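Local coordinates for protein lasso peptide isopeptidase AtxE2 (Asticcacaulis excentricus, PDB 5TXE) that hydrolyses the isopeptide bond of the lasso peptides astexin-2 and astexin-3, turning the threaded substrates into linear peptides, at residues 164-172 with 230-241. The protein carries 1 engineered substitution. Numbering follows the deposited sequence.
Sequences SPVIEDAYD and VYQVLDLKTGTR
Ile-167 meets Leu-234 tip to tip, its CG1 4.0 Å from Leu-234 CD2, where two neighbouring four-stranded antiparallel blades of the beta-propeller pack together. Outermost strand 163-167 of one blade ends over the hairpin 230-243 of the next. Branched aliphatic residues suit this interface, their methyls filling it without adding polar groups to satisfy: Val-166 crosses Leu-236 at about a right angle, Val-166 CB lying 3.9 Å from Leu-236 CD2, while Leu-234 swings CG opposite the backbone N (chi1 175°), directing the branch toward strand 163-167, where CD2 also rests near Val-166 O. A classic beta bulge has Val-166 and Ile-167 both facing Val-153.

Long and charged, Arg-241 reaches across to the other blade: NH2 donates to Glu-168 O at 3.2 Å, the oxygen tilted 16° out of the guanidinium plane. Asp-169 OD2 stays 4.1 Å from Arg-241 NH1, a charge attraction without a bond, and has a weak hydrogen bond with Tyr-186 OH; Asp-169 OD1 accepts from Ala-170 N through its anti lone pair. With an alanine in place of Asp-169, the Ala-170 amide would probably lose its acceptor and Arg-241 a nearby counter-charge. Farther along, a water bridges the segments, accepting from Tyr-171 OH at 3.0 Å and donating to Val-230 O at 2.9 Å.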
# COMPACT_ATOMS: atom_id res chain seq x y z
N SER A 164 25.46 13.00 -8.91
CA SER A 164 25.78 12.21 -10.09
C SER A 164 25.86 10.76 -9.71
O SER A 164 25.99 10.45 -8.57
CB SER A 164 27.10 12.65 -10.69
OG SER A 164 28.03 12.66 -9.66
N PRO A 165 25.75 9.86 -10.68
CA PRO A 165 25.84 8.46 -10.39
C PRO A 165 27.27 8.07 -10.08
O PRO A 165 28.19 8.49 -10.82
CB PRO A 165 25.39 7.80 -11.71
CG PRO A 165 25.67 8.79 -12.79
CD PRO A 165 25.50 10.15 -12.11
N VAL A 166 27.48 7.26 -9.04
CA VAL A 166 28.82 6.80 -8.67
C VAL A 166 29.00 5.31 -8.73
O VAL A 166 30.10 4.81 -8.78
CB VAL A 166 29.24 7.35 -7.32
CG1 VAL A 166 29.31 8.88 -7.38
CG2 VAL A 166 28.25 6.96 -6.23
N ILE A 167 27.92 4.55 -8.77
CA ILE A 167 28.07 3.13 -8.95
C ILE A 167 27.06 2.66 -9.98
O ILE A 167 25.85 2.91 -9.84
CB ILE A 167 27.81 2.38 -7.60
CG1 ILE A 167 28.68 2.95 -6.47
CG2 ILE A 167 28.13 0.90 -7.75
CD1 ILE A 167 28.46 2.30 -5.13
N GLU A 168 27.56 1.88 -10.94
CA GLU A 168 26.70 1.20 -11.90
C GLU A 168 27.26 -0.17 -12.10
O GLU A 168 28.45 -0.35 -12.09
CB GLU A 168 26.73 1.92 -13.25
CG GLU A 168 25.80 1.26 -14.26
CD GLU A 168 25.87 1.90 -15.65
OE1 GLU A 168 26.19 3.10 -15.75
OE2 GLU A 168 25.57 1.18 -16.63
N ASP A 169 26.42 -1.16 -12.33
CA ASP A 169 26.93 -2.44 -12.76
C ASP A 169 26.02 -3.10 -13.80
O ASP A 169 25.01 -2.53 -14.19
CB ASP A 169 27.16 -3.29 -11.52
CG ASP A 169 28.43 -4.16 -11.61
OD1 ASP A 169 28.64 -4.79 -12.69
OD2 ASP A 169 29.17 -4.24 -10.58
N ALA A 170 26.37 -4.29 -14.26
CA ALA A 170 25.47 -5.09 -15.12
C ALA A 170 24.12 -5.46 -14.48
O ALA A 170 23.17 -5.83 -15.17
CB ALA A 170 26.16 -6.37 -15.55
N TYR A 171 24.01 -5.30 -13.17
CA TYR A 171 22.80 -5.62 -12.44
C TYR A 171 22.33 -4.37 -11.74
O TYR A 171 23.14 -3.40 -11.51
CB TYR A 171 23.07 -6.76 -11.47
CG TYR A 171 24.29 -6.58 -10.60
CD1 TYR A 171 25.55 -7.02 -11.01
CD2 TYR A 171 24.18 -6.02 -9.37
CE1 TYR A 171 26.67 -6.87 -10.21
CE2 TYR A 171 25.29 -5.86 -8.55
CZ TYR A 171 26.53 -6.28 -8.99
OH TYR A 171 27.60 -6.14 -8.17
N ASP A 172 21.04 -4.35 -11.41
CA ASP A 172 20.53 -3.26 -10.59
C ASP A 172 21.15 -3.30 -9.18
O ASP A 172 21.20 -4.39 -8.55
CB ASP A 172 19.00 -3.32 -10.42
CG ASP A 172 18.24 -3.04 -11.71
OD1 ASP A 172 18.70 -2.25 -12.61
OD2 ASP A 172 17.12 -3.59 -11.76
N VAL A 230 25.54 -10.46 -3.90
CA VAL A 230 26.98 -10.21 -3.99
C VAL A 230 27.22 -8.82 -3.44
O VAL A 230 26.39 -7.91 -3.63
CB VAL A 230 27.41 -10.33 -5.44
CG1 VAL A 230 28.73 -9.67 -5.75
CG2 VAL A 230 27.47 -11.79 -5.83
N TYR A 231 28.30 -8.68 -2.66
CA TYR A 231 28.64 -7.42 -1.96
C TYR A 231 29.94 -6.93 -2.52
O TYR A 231 30.82 -7.73 -2.71
CB TYR A 231 28.78 -7.64 -0.46
CG TYR A 231 27.53 -8.21 0.08
CD1 TYR A 231 26.48 -7.38 0.45
CD2 TYR A 231 27.35 -9.62 0.20
CE1 TYR A 231 25.28 -7.91 0.90
CE2 TYR A 231 26.14 -10.15 0.65
CZ TYR A 231 25.12 -9.29 1.01
OH TYR A 231 23.90 -9.72 1.47
N GLN A 232 30.06 -5.64 -2.78
CA GLN A 232 31.30 -5.06 -3.27
C GLN A 232 31.50 -3.72 -2.60
O GLN A 232 30.53 -3.10 -2.14
CB GLN A 232 31.24 -4.82 -4.80
CG GLN A 232 31.12 -6.01 -5.74
CD GLN A 232 32.46 -6.46 -6.28
OE1 GLN A 232 33.05 -5.86 -7.19
NE2 GLN A 232 32.93 -7.55 -5.74
N VAL A 233 32.74 -3.25 -2.59
CA VAL A 233 33.07 -1.97 -1.98
C VAL A 233 33.76 -1.11 -2.99
O VAL A 233 34.66 -1.58 -3.69
CB VAL A 233 34.03 -2.15 -0.78
CG1 VAL A 233 34.40 -0.80 -0.20
CG2 VAL A 233 33.35 -2.99 0.28
N LEU A 234 33.35 0.15 -3.04
CA LEU A 234 33.92 1.09 -3.92
C LEU A 234 34.58 2.20 -3.14
O LEU A 234 33.93 2.84 -2.33
CB LEU A 234 32.85 1.71 -4.84
CG LEU A 234 33.47 2.82 -5.71
CD1 LEU A 234 33.95 2.26 -7.01
CD2 LEU A 234 32.50 3.97 -5.98
N ASP A 235 35.85 2.47 -3.43
CA ASP A 235 36.56 3.65 -2.89
C ASP A 235 36.35 4.81 -3.85
O ASP A 235 36.84 4.79 -4.94
CB ASP A 235 38.05 3.31 -2.77
CG ASP A 235 38.92 4.46 -2.18
OD1 ASP A 235 38.48 5.64 -2.03
OD2 ASP A 235 40.08 4.12 -1.87
N LEU A 236 35.61 5.81 -3.43
CA LEU A 236 35.27 6.91 -4.32
C LEU A 236 36.46 7.77 -4.69
O LEU A 236 36.40 8.47 -5.66
CB LEU A 236 34.25 7.81 -3.66
CG LEU A 236 32.86 7.23 -3.46
CD1 LEU A 236 32.08 8.12 -2.51
CD2 LEU A 236 32.14 7.13 -4.78
N LYS A 237 37.54 7.72 -3.94
CA LYS A 237 38.70 8.51 -4.29
C LYS A 237 39.61 7.84 -5.31
O LYS A 237 40.36 8.51 -5.97
CB LYS A 237 39.53 8.82 -3.05
CG LYS A 237 39.05 10.04 -2.28
CD LYS A 237 39.67 10.08 -0.90
CE LYS A 237 41.07 9.46 -0.84
NZ LYS A 237 41.55 9.29 0.56
N THR A 238 39.57 6.53 -5.43
CA THR A 238 40.40 5.89 -6.41
C THR A 238 39.61 5.23 -7.52
O THR A 238 40.20 4.78 -8.51
CB THR A 238 41.30 4.83 -5.77
OG1 THR A 238 40.49 3.83 -5.15
CG2 THR A 238 42.22 5.48 -4.76
N GLY A 239 38.28 5.11 -7.37
CA GLY A 239 37.47 4.38 -8.33
C GLY A 239 37.70 2.89 -8.29
O GLY A 239 37.24 2.19 -9.17
N THR A 240 38.42 2.36 -7.29
CA THR A 240 38.65 0.91 -7.24
C THR A 240 37.59 0.23 -6.38
O THR A 240 37.02 0.82 -5.46
CB THR A 240 40.06 0.50 -6.74
OG1 THR A 240 40.31 1.12 -5.48
CG2 THR A 240 41.14 0.93 -7.72
N ARG A 241 37.37 -1.02 -6.73
CA ARG A 241 36.42 -1.90 -6.11
C ARG A 241 37.15 -3.09 -5.56
O ARG A 241 38.06 -3.61 -6.22
CB ARG A 241 35.49 -2.47 -7.17
CG ARG A 241 34.30 -1.58 -7.46
CD ARG A 241 34.00 -1.43 -8.94
NE ARG A 241 32.83 -0.57 -9.15
CZ ARG A 241 32.01 -0.65 -10.19
NH1 ARG A 241 32.16 -1.56 -11.13
NH2 ARG A 241 31.00 0.20 -10.26
O HOH W 1 27.31 -5.70 -5.19